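Pumilio homolog 23 (PDB 5WZJ) binds RNA sequence-specifically through pumilio repeats, here an 18S rRNA sequence, and probably regulates translation and mRNA stability. Local coordinates at residues S20-E25 and G45-E50; P167-A172 and A236-L241; K379-L384 and D442-Y447. One frame throughout, in Å; residues are numbered along the deposited sequence.

Contact 1 (S20-E25 and G45-E50)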
loop_
_atom_site.group_PDB
_atom_site.type_symbol
_atom_site.label_atom_id
_atom_site.label_comp_id
_atom_site.label_asym_id
_atom_site.label_seq_id
_atom_site.Cartn_x
_atom_site.Cartn_y
_atom_site.Cartn_z
ATOM N N SER A 20 30.451 26.331 16.164
ATOM C CA SER A 20 29.986 25.152 16.893
ATOM C C SER A 20 29.338 25.538 18.209
ATOM O O SER A 20 28.227 25.093 18.527
ATOM C CB SER A 20 31.148 24.191 17.158
ATOM O OG SER A 20 31.603 23.594 15.965
ATOM N N LYS A 21 30.035 26.357 19.004
ATOM C CA LYS A 21 29.491 26.743 20.300
ATOM C C LYS A 21 28.165 27.472 20.132
ATOM O O LYS A 21 27.211 27.214 20.875
ATOM C CB LYS A 21 30.499 27.605 21.071
ATOM C CG LYS A 21 30.018 28.011 22.462
ATOM C CD LYS A 21 31.165 28.042 23.467
ATOM C CE LYS A 21 30.663 28.334 24.881
ATOM N NZ LYS A 21 29.600 27.363 25.320
ATOM N N TYR A 22 28.076 28.361 19.137
ATOM C CA TYR A 22 26.841 29.116 18.944
ATOM C C TYR A 22 25.653 28.186 18.723
ATOM O O TYR A 22 24.637 28.283 19.424
ATOM C CB TYR A 22 26.982 30.098 17.775
ATOM C CG TYR A 22 25.670 30.809 17.479
ATOM C CD1 TYR A 22 25.195 31.822 18.312
ATOM C CD2 TYR A 22 24.893 30.441 16.389
ATOM C CE1 TYR A 22 23.982 32.463 18.052
ATOM C CE2 TYR A 22 23.685 31.069 16.120
ATOM C CZ TYR A 22 23.232 32.078 16.949
ATOM O OH TYR A 22 22.032 32.693 16.662
ATOM N N PHE A 23 25.767 27.258 17.764
ATOM C CA PHE A 23 24.619 26.407 17.460
ATOM C C PHE A 23 24.350 25.388 18.560
ATOM O O PHE A 23 23.187 25.044 18.814
ATOM C CB PHE A 23 24.818 25.733 16.102
ATOM C CG PHE A 23 24.666 26.685 14.960
ATOM C CD1 PHE A 23 23.413 27.131 14.590
ATOM C CD2 PHE A 23 25.778 27.191 14.303
ATOM C CE1 PHE A 23 23.267 28.038 13.562
ATOM C CE2 PHE A 23 25.633 28.089 13.268
ATOM C CZ PHE A 23 24.374 28.513 12.899
ATOM N N SER A 24 25.394 24.910 19.238
ATOM C CA SER A 24 25.174 23.986 20.347
ATOM C C SER A 24 24.469 24.678 21.506
ATOM O O SER A 24 23.624 24.075 22.186
ATOM C CB SER A 24 26.504 23.397 20.806
ATOM O OG SER A 24 26.304 22.588 21.950
ATOM N N GLU A 25 24.798 25.949 21.744
ATOM C CA GLU A 25 24.145 26.675 22.827
ATOM C C GLU A 25 22.688 26.958 22.498
ATOM O O GLU A 25 21.823 26.905 23.379
ATOM C CB GLU A 25 24.915 27.960 23.114
ATOM C CG GLU A 25 26.113 27.736 24.027
ATOM C CD GLU A 25 25.671 27.356 25.441
ATOM O OE1 GLU A 25 25.412 26.160 25.709
ATOM O OE2 GLU A 25 25.542 28.268 26.283
ATOM N N GLY A 45 14.648 31.953 13.990
ATOM C CA GLY A 45 14.884 32.820 12.844
ATOM C C GLY A 45 16.187 33.590 12.939
ATOM O O GLY A 45 16.918 33.714 11.950
ATOM N N ASN A 46 16.501 34.121 14.123
ATOM C CA ASN A 46 17.791 34.787 14.298
ATOM C C ASN A 46 18.943 33.832 14.018
ATOM O O ASN A 46 19.938 34.210 13.387
ATOM C CB ASN A 46 17.911 35.350 15.712
ATOM C CG ASN A 46 16.915 36.459 15.984
ATOM O OD1 ASN A 46 16.321 37.017 15.058
ATOM N ND2 ASN A 46 16.736 36.792 17.259
ATOM N N ALA A 47 18.832 32.589 14.490
ATOM C CA ALA A 47 19.929 31.651 14.303
ATOM C C ALA A 47 20.115 31.305 12.832
ATOM O O ALA A 47 21.251 31.132 12.379
ATOM C CB ALA A 47 19.697 30.398 15.149
ATOM N N LEU A 48 19.021 31.224 12.067
ATOM C CA LEU A 48 19.155 30.979 10.636
ATOM C C LEU A 48 20.007 32.052 9.966
ATOM O O LEU A 48 20.774 31.750 9.040
ATOM C CB LEU A 48 17.776 30.893 9.981
ATOM C CG LEU A 48 16.992 29.614 10.274
ATOM C CD1 LEU A 48 15.606 29.658 9.630
ATOM C CD2 LEU A 48 17.769 28.389 9.794
ATOM N N GLU A 49 19.920 33.299 10.438
ATOM C CA GLU A 49 20.744 34.356 9.862
ATOM C C GLU A 49 22.225 34.047 10.003
ATOM O O GLU A 49 23.023 34.435 9.145
ATOM C CB GLU A 49 20.419 35.703 10.509
ATOM C CG GLU A 49 19.097 36.303 10.056
ATOM C CD GLU A 49 18.787 37.633 10.731
ATOM O OE1 GLU A 49 19.736 38.339 11.144
ATOM O OE2 GLU A 49 17.589 37.969 10.850
ATOM N N GLU A 50 22.611 33.331 11.058
ATOM C CA GLU A 50 24.014 32.987 11.242
ATOM C C GLU A 50 24.503 31.934 10.256
ATOM O O GLU A 50 25.697 31.618 10.266
ATOM C CB GLU A 50 24.252 32.513 12.678
ATOM C CG GLU A 50 23.968 33.587 13.696
ATOM C CD GLU A 50 24.784 34.847 13.441
ATOM O OE1 GLU A 50 26.010 34.722 13.194
ATOM O OE2 GLU A 50 24.196 35.954 13.476
#
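Tyr22 and Phe23 of helix 17-31 meet Ala47 of helix 37-49 and Glu50 just beyond, and the two short segments run nearly antiparallel, their axes at 165° with a closest approach of 11.3 Å. The nearest pair of alpha carbons belongs to Phe23 and Ala47, 7.7 Å apart, so side chains rather than backbones bridge most of the gap. Tyr22 reaches furthest: with CG anti to the backbone N (chi1 175°), its ring is carried across to the other helix, where OH comes to 3.3 Å from Ala47 CA. The same ring meets the aliphatic part of Glu50, CE2 lying 3.5 Å from Glu50 CG, and the two side chains cross at about a right angle. The Phe23 side chain starts off to one side of the other segment, yet its ring end comes nearer, CZ being 4.0 Å from Glu50 CB and CE1 3.9 Å from Ala47 O. Within the first helix the aromatic pair is itself packed, Tyr22 CD2 sitting 3.8 Å above the centre of the Phe23 ring. Ile64 touches Phe23 and Leu71 touches Ala47, so that helix 64-74 of the first pumilio repeat packs on both. Without a polar bond between the segments, and with just 192 Å² buried, the association rests on van der Waals contact of two rings with Ala47, backbone and CB, and with Glu50 CB and CG.

Contact 2 (P167-A172 and A236-L241); sequences PELYGA and ALRLML. With nucleotides of chain B.
The loop between helices 146-160 and 175-181, at the end of pumilio repeat 3, packs against the C-terminal end of helix 227-239 in repeat 4, and the same loop touches the RNA. Leu169 and Arg238 are the nearest pair by alpha carbons, at 6.6 Å. Leu169 CD2 approaches Arg238 CB at 3.8 Å, the two side chains sliding past each other in opposite directions, and the same methyl meets Leu239 CD2 at 4.0 Å. Beyond this apolar patch the arginine chain bends at chi3 (-136°), which brings its guanidinium against the loop backbone at Glu168. Glu168 O then lies over one face of that group, 2.8 Å from Arg238 NE, but the angle is too poor for a hydrogen bond; the approach is probably electrostatic. Glu168 OE1 stays 4.7 Å from Arg238 NH1 and is poorly ordered, which argues against a fixed ion pair; NH1 has a long, weak one with Glu295. Gly171 follows a cis peptide bond, and its CA is 3.8 Å from Arg238 NH2; a beta carbon on it would clash with that nitrogen. Tyr170 O accepts a nearly straight bond from N4 of C9 of chain B, at 3.2 Å and 167°, so a backbone carbonyl meets the exocyclic amine, consistent with a part in recognising the base. Arg153 also hydrogen-bonds Tyr170 O, and Thr235 hydrogen-bonds Leu169 O. Through Cys157, which packs on Leu169, the loop leans on helix 146-160, and the arginine leans on helix 284-296 at Val292.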
loop_
_atom_site.group_PDB
_atom_site.type_symbol
_atom_site.label_atom_id
_atom_site.label_comp_id
_atom_site.label_asym_id
_atom_site.label_seq_id
_atom_site.Cartn_x
_atom_site.Cartn_y
_atom_site.Cartn_z
ATOM N N PRO A 167 3.393 6.325 2.819
ATOM C CA PRO A 167 4.314 5.273 2.356
ATOM C C PRO A 167 4.192 4.984 0.867
ATOM O O PRO A 167 5.199 4.859 0.160
ATOM C CB PRO A 167 3.897 4.047 3.184
ATOM C CG PRO A 167 3.085 4.587 4.351
ATOM C CD PRO A 167 2.927 6.078 4.195
ATOM N N GLU A 168 2.948 4.890 0.388
ATOM C CA GLU A 168 2.700 4.546 -1.007
ATOM C C GLU A 168 3.296 5.585 -1.958
ATOM O O GLU A 168 3.818 5.234 -3.021
ATOM C CB GLU A 168 1.196 4.394 -1.230
ATOM C CG GLU A 168 0.805 3.910 -2.612
ATOM C CD GLU A 168 -0.649 4.200 -2.920
ATOM O OE1 GLU A 168 -0.922 5.214 -3.604
ATOM O OE2 GLU A 168 -1.515 3.425 -2.457
ATOM N N LEU A 169 3.246 6.870 -1.587
ATOM C CA LEU A 169 3.804 7.912 -2.442
ATOM C C LEU A 169 5.330 7.847 -2.561
ATOM O O LEU A 169 5.871 8.378 -3.538
ATOM C CB LEU A 169 3.380 9.296 -1.934
ATOM C CG LEU A 169 1.953 9.741 -2.272
ATOM C CD1 LEU A 169 1.654 11.125 -1.715
ATOM C CD2 LEU A 169 1.746 9.719 -3.775
ATOM N N TYR A 170 6.028 7.190 -1.624
ATOM C CA TYR A 170 7.507 7.256 -1.571
ATOM C C TYR A 170 8.459 6.072 -1.987
ATOM O O TYR A 170 9.641 6.170 -1.695
ATOM C CB TYR A 170 7.919 7.645 -0.141
ATOM C CG TYR A 170 7.756 9.124 0.193
ATOM C CD1 TYR A 170 6.551 9.622 0.690
ATOM C CD2 TYR A 170 8.813 10.023 0.020
ATOM C CE1 TYR A 170 6.400 10.977 1.002
ATOM C CE2 TYR A 170 8.671 11.386 0.342
ATOM C CZ TYR A 170 7.464 11.844 0.830
ATOM O OH TYR A 170 7.313 13.173 1.140
ATOM N N GLY A 171 8.048 4.954 -2.588
ATOM C CA GLY A 171 6.748 4.336 -2.557
ATOM C C GLY A 171 6.973 2.944 -1.966
ATOM O O GLY A 171 7.525 2.044 -2.611
ATOM N N ALA A 172 6.582 2.794 -0.705
ATOM C CA ALA A 172 6.629 1.523 -0.005
ATOM C C ALA A 172 5.342 0.739 -0.250
ATOM O O ALA A 172 4.362 1.253 -0.797
ATOM C CB ALA A 172 6.840 1.756 1.491
ATOM N N ALA A 236 6.509 10.800 -8.893
ATOM C CA ALA A 236 5.923 11.763 -9.823
ATOM C C ALA A 236 4.682 11.192 -10.509
ATOM O O ALA A 236 3.656 11.874 -10.624
ATOM C CB ALA A 236 6.958 12.199 -10.861
ATOM N N LEU A 237 4.741 9.934 -10.955
ATOM C CA LEU A 237 3.588 9.387 -11.665
ATOM C C LEU A 237 2.373 9.277 -10.744
ATOM O O LEU A 237 1.249 9.603 -11.149
ATOM C CB LEU A 237 3.933 8.028 -12.268
ATOM C CG LEU A 237 4.874 8.033 -13.470
ATOM C CD1 LEU A 237 5.476 6.642 -13.669
ATOM C CD2 LEU A 237 4.126 8.469 -14.733
ATOM N N ARG A 238 2.583 8.829 -9.499
ATOM C CA ARG A 238 1.482 8.741 -8.539
ATOM C C ARG A 238 0.836 10.098 -8.304
ATOM O O ARG A 238 -0.392 10.195 -8.184
ATOM C CB ARG A 238 1.970 8.170 -7.204
ATOM C CG ARG A 238 2.349 6.700 -7.238
ATOM C CD ARG A 238 2.660 6.183 -5.840
ATOM N NE ARG A 238 3.855 5.340 -5.804
ATOM C CZ ARG A 238 3.843 4.011 -5.875
ATOM N NH1 ARG A 238 2.682 3.354 -5.993
ATOM N NH2 ARG A 238 4.997 3.340 -5.834
ATOM N N LEU A 239 1.647 11.159 -8.229
ATOM C CA LEU A 239 1.103 12.500 -8.039
ATOM C C LEU A 239 0.288 12.970 -9.246
ATOM O O LEU A 239 -0.528 13.884 -9.111
ATOM C CB LEU A 239 2.244 13.490 -7.754
ATOM C CG LEU A 239 3.057 13.211 -6.472
ATOM C CD1 LEU A 239 4.304 14.080 -6.406
ATOM C CD2 LEU A 239 2.215 13.419 -5.219
ATOM N N MET A 240 0.491 12.375 -10.422
ATOM C CA MET A 240 -0.202 12.777 -11.640
ATOM C C MET A 240 -1.432 11.925 -11.928
ATOM O O MET A 240 -1.992 12.015 -13.031
ATOM C CB MET A 240 0.761 12.725 -12.831
ATOM C CG MET A 240 1.813 13.830 -12.826
ATOM S SD MET A 240 1.052 15.459 -13.064
ATOM C CE MET A 240 2.519 16.516 -13.129
ATOM N N LEU A 241 -1.846 11.087 -10.976
ATOM C CA LEU A 241 -3.034 10.260 -11.140
ATOM C C LEU A 241 -4.208 11.114 -11.626
ATOM O O LEU A 241 -4.437 12.219 -11.127
ATOM C CB LEU A 241 -3.365 9.572 -9.805
ATOM C CG LEU A 241 -4.590 8.647 -9.741
ATOM C CD1 LEU A 241 -4.332 7.329 -10.434
ATOM C CD2 LEU A 241 -5.032 8.402 -8.308
ATOM P P C B 9 16.149 -2.325 1.009
ATOM O OP1 C B 9 17.297 -2.927 1.731
ATOM O OP2 C B 9 14.784 -2.424 1.588
ATOM O "O5'" C B 9 16.413 -0.759 0.814
ATOM C "C5'" C B 9 17.613 -0.251 0.238
ATOM C "C4'" C B 9 17.570 1.259 0.207
ATOM O "O4'" C B 9 16.522 1.694 -0.680
ATOM C "C3'" C B 9 17.285 1.925 1.555
ATOM O "O3'" C B 9 18.507 2.362 2.121
ATOM C "C2'" C B 9 16.337 3.097 1.247
ATOM O "O2'" C B 9 16.993 4.351 1.405
ATOM C "C1'" C B 9 15.965 2.896 -0.232
ATOM N N1 C B 9 14.508 2.875 -0.472
ATOM C C2 C B 9 13.942 4.093 -0.817
ATOM O O2 C B 9 14.712 5.071 -0.892
ATOM N N3 C B 9 12.607 4.160 -1.059
ATOM C C4 C B 9 11.856 3.065 -0.951
ATOM N N4 C B 9 10.545 3.167 -1.187
ATOM C C5 C B 9 12.425 1.796 -0.595
ATOM C C6 C B 9 13.746 1.742 -0.364
#

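Contact 3 (K379-L384 and D442-Y447)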
loop_
_atom_site.group_PDB
_atom_site.type_symbol
_atom_site.label_atom_id
_atom_site.label_comp_id
_atom_site.label_asym_id
_atom_site.label_seq_id
_atom_site.Cartn_x
_atom_site.Cartn_y
_atom_site.Cartn_z
ATOM N N LYS A 379 -14.880 -19.655 -14.691
ATOM C CA LYS A 379 -13.655 -20.279 -15.188
ATOM C C LYS A 379 -12.478 -20.040 -14.243
ATOM O O LYS A 379 -11.637 -20.926 -14.052
ATOM C CB LYS A 379 -13.332 -19.755 -16.591
ATOM C CG LYS A 379 -14.135 -20.416 -17.710
ATOM C CD LYS A 379 -13.900 -19.675 -19.021
ATOM C CE LYS A 379 -14.840 -20.141 -20.123
ATOM N NZ LYS A 379 -14.340 -21.374 -20.772
ATOM N N CYS A 380 -12.383 -18.838 -13.663
ATOM C CA CYS A 380 -11.294 -18.558 -12.731
ATOM C C CYS A 380 -11.436 -19.368 -11.445
ATOM O O CYS A 380 -10.459 -19.942 -10.948
ATOM C CB CYS A 380 -11.244 -17.063 -12.418
ATOM S SG CYS A 380 -10.507 -16.102 -13.778
ATOM N N CYS A 381 -12.640 -19.403 -10.879
ATOM C CA CYS A 381 -12.857 -20.167 -9.648
ATOM C C CYS A 381 -12.567 -21.651 -9.859
ATOM O O CYS A 381 -11.929 -22.294 -9.014
ATOM C CB CYS A 381 -14.289 -19.975 -9.160
ATOM S SG CYS A 381 -14.717 -18.284 -8.669
ATOM N N GLU A 382 -13.010 -22.209 -10.989
ATOM C CA GLU A 382 -12.790 -23.633 -11.237
ATOM C C GLU A 382 -11.332 -23.922 -11.540
ATOM O O GLU A 382 -10.809 -24.962 -11.131
ATOM C CB GLU A 382 -13.680 -24.133 -12.380
ATOM C CG GLU A 382 -15.160 -24.248 -11.991
ATOM C CD GLU A 382 -15.384 -25.200 -10.820
ATOM O OE1 GLU A 382 -14.649 -26.219 -10.735
ATOM O OE2 GLU A 382 -16.278 -24.913 -9.985
ATOM N N ALA A 383 -10.655 -23.018 -12.258
ATOM C CA ALA A 383 -9.234 -23.219 -12.524
ATOM C C ALA A 383 -8.434 -23.242 -11.226
ATOM O O ALA A 383 -7.473 -24.013 -11.092
ATOM C CB ALA A 383 -8.710 -22.132 -13.467
ATOM N N LEU A 384 -8.813 -22.405 -10.254
ATOM C CA LEU A 384 -8.123 -22.406 -8.967
ATOM C C LEU A 384 -8.314 -23.736 -8.240
ATOM O O LEU A 384 -7.351 -24.301 -7.707
ATOM C CB LEU A 384 -8.609 -21.248 -8.097
ATOM C CG LEU A 384 -8.016 -21.240 -6.684
ATOM C CD1 LEU A 384 -6.476 -21.165 -6.714
ATOM C CD2 LEU A 384 -8.601 -20.109 -5.838
ATOM N N ASP A 442 -23.335 -19.172 -7.084
ATOM C CA ASP A 442 -23.324 -20.051 -8.261
ATOM C C ASP A 442 -21.913 -20.426 -8.697
ATOM O O ASP A 442 -21.708 -21.487 -9.297
ATOM C CB ASP A 442 -24.007 -19.386 -9.464
ATOM C CG ASP A 442 -25.459 -19.046 -9.217
ATOM O OD1 ASP A 442 -26.086 -19.622 -8.302
ATOM O OD2 ASP A 442 -25.981 -18.193 -9.968
ATOM N N HIS A 443 -20.934 -19.557 -8.453
ATOM C CA HIS A 443 -19.602 -19.783 -8.997
ATOM C C HIS A 443 -18.669 -20.485 -8.032
ATOM O O HIS A 443 -17.567 -20.873 -8.438
ATOM C CB HIS A 443 -18.960 -18.452 -9.418
ATOM C CG HIS A 443 -19.734 -17.722 -10.471
ATOM N ND1 HIS A 443 -20.314 -18.366 -11.540
ATOM C CD2 HIS A 443 -20.040 -16.409 -10.609
ATOM C CE1 HIS A 443 -20.933 -17.481 -12.301
ATOM N NE2 HIS A 443 -20.781 -16.286 -11.757
ATOM N N ILE A 444 -19.065 -20.643 -6.770
ATOM C CA ILE A 444 -18.105 -21.025 -5.743
ATOM C C ILE A 444 -18.663 -22.125 -4.852
ATOM O O ILE A 444 -18.271 -22.238 -3.685
ATOM C CB ILE A 444 -17.700 -19.797 -4.900
ATOM C CG1 ILE A 444 -18.940 -19.180 -4.261
ATOM C CG2 ILE A 444 -16.977 -18.764 -5.787
ATOM C CD1 ILE A 444 -18.651 -18.144 -3.182
ATOM N N GLN A 445 -19.566 -22.954 -5.384
ATOM C CA GLN A 445 -20.092 -24.059 -4.581
ATOM C C GLN A 445 -19.000 -24.946 -3.976
ATOM O O GLN A 445 -19.124 -25.300 -2.792
ATOM C CB GLN A 445 -21.091 -24.878 -5.419
ATOM C CG GLN A 445 -22.404 -24.114 -5.651
ATOM C CD GLN A 445 -23.150 -23.852 -4.349
ATOM O OE1 GLN A 445 -23.579 -24.795 -3.683
ATOM N NE2 GLN A 445 -23.297 -22.573 -3.967
ATOM N N PRO A 446 -17.929 -25.318 -4.682
ATOM C CA PRO A 446 -16.879 -26.115 -4.021
ATOM C C PRO A 446 -16.266 -25.417 -2.814
ATOM O O PRO A 446 -15.893 -26.094 -1.844
ATOM C CB PRO A 446 -15.836 -26.318 -5.131
ATOM C CG PRO A 446 -16.565 -26.078 -6.415
ATOM C CD PRO A 446 -17.622 -25.074 -6.107
ATOM N N TYR A 447 -16.153 -24.083 -2.836
ATOM C CA TYR A 447 -15.545 -23.383 -1.705
ATOM C C TYR A 447 -16.489 -23.345 -0.516
ATOM O O TYR A 447 -16.060 -23.541 0.628
ATOM C CB TYR A 447 -15.140 -21.959 -2.108
ATOM C CG TYR A 447 -14.132 -21.927 -3.222
ATOM C CD1 TYR A 447 -14.546 -22.011 -4.552
ATOM C CD2 TYR A 447 -12.765 -21.829 -2.958
ATOM C CE1 TYR A 447 -13.638 -21.979 -5.585
ATOM C CE2 TYR A 447 -11.834 -21.808 -4.001
ATOM C CZ TYR A 447 -12.288 -21.880 -5.317
ATOM O OH TYR A 447 -11.401 -21.854 -6.377
HETATM O O HOH W 1 -15.963 -22.868 -8.158
#
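One direct hydrogen bond joins the segments: Tyr447 OH donates to Cys381 O at 2.7 Å. The donor lies in the carbonyl plane on a lone pair, with a C=O...donor angle of 133°, and Cys381 O in turn sits at the edge of the tyrosine ring. A second polar link runs through a water that donates both to Glu382 OE2, at 2.8 Å, and to His443 O. Glu382 is bent at chi2 (-59°), which turns its carboxylate back to this water although its beta carbon points away from the other segment. Its other oxygen, OE1, forms a salt bridge with Arg395, so the carboxylate is held at both oxygens. Van der Waals contacts fill in around these bonds. The apolar ones are Cys381 SG to Ile444 CG2 at 3.7 Å, Cys381 CB to Tyr447 CE1 at 4.1 Å, and Leu384 CD2 to Tyr447 CE2 at 4.1 Å, Leu384 crossing the tyrosine at about a right angle. Others involve an oxygen: Cys381 CB is 3.5 Å from His443 O, Leu384 CB 3.3 Å from Tyr447 OH, and Glu382 OE2 3.8 Å from Pro446 CG. A phenylalanine in place of Tyr447 lacks the hydroxyl and would probably leave Cys381 O without this donor and a gap beside Leu384 CB and CD2. Ile436 of helix 427-436 touches Cys381, Ile444 and Tyr447, adding to the apolar side. The join between helices 377-388 and 445-453 thus combines a buried ring and thiol with one direct hydrogen bond that satisfies a main-chain carbonyl and a water-mediated link from a carboxylate to another.

In the fold
The three contacts come in series along the chain, each closing before the next opens, and none touches another. Centres of contacts 1 and 2 lie about 36 Å apart, those of contacts 2 and 3 about 35 Å, and those of contacts 1 and 3 about 69 Å, so the three are spaced nearly in line and mark successive points along the superhelix. Contacts 1 and 3 are on opposite sides of the chain's centre, with contact 2 about 10 Å from it. Contacts 2 and 3 share the NOP9-like PUF repeat domain. Contact 2, linking repeats 3 and 4, meets RNA directly, whereas the other two, each joining a pair of helices, stay about 12 Å from it at their nearest atoms.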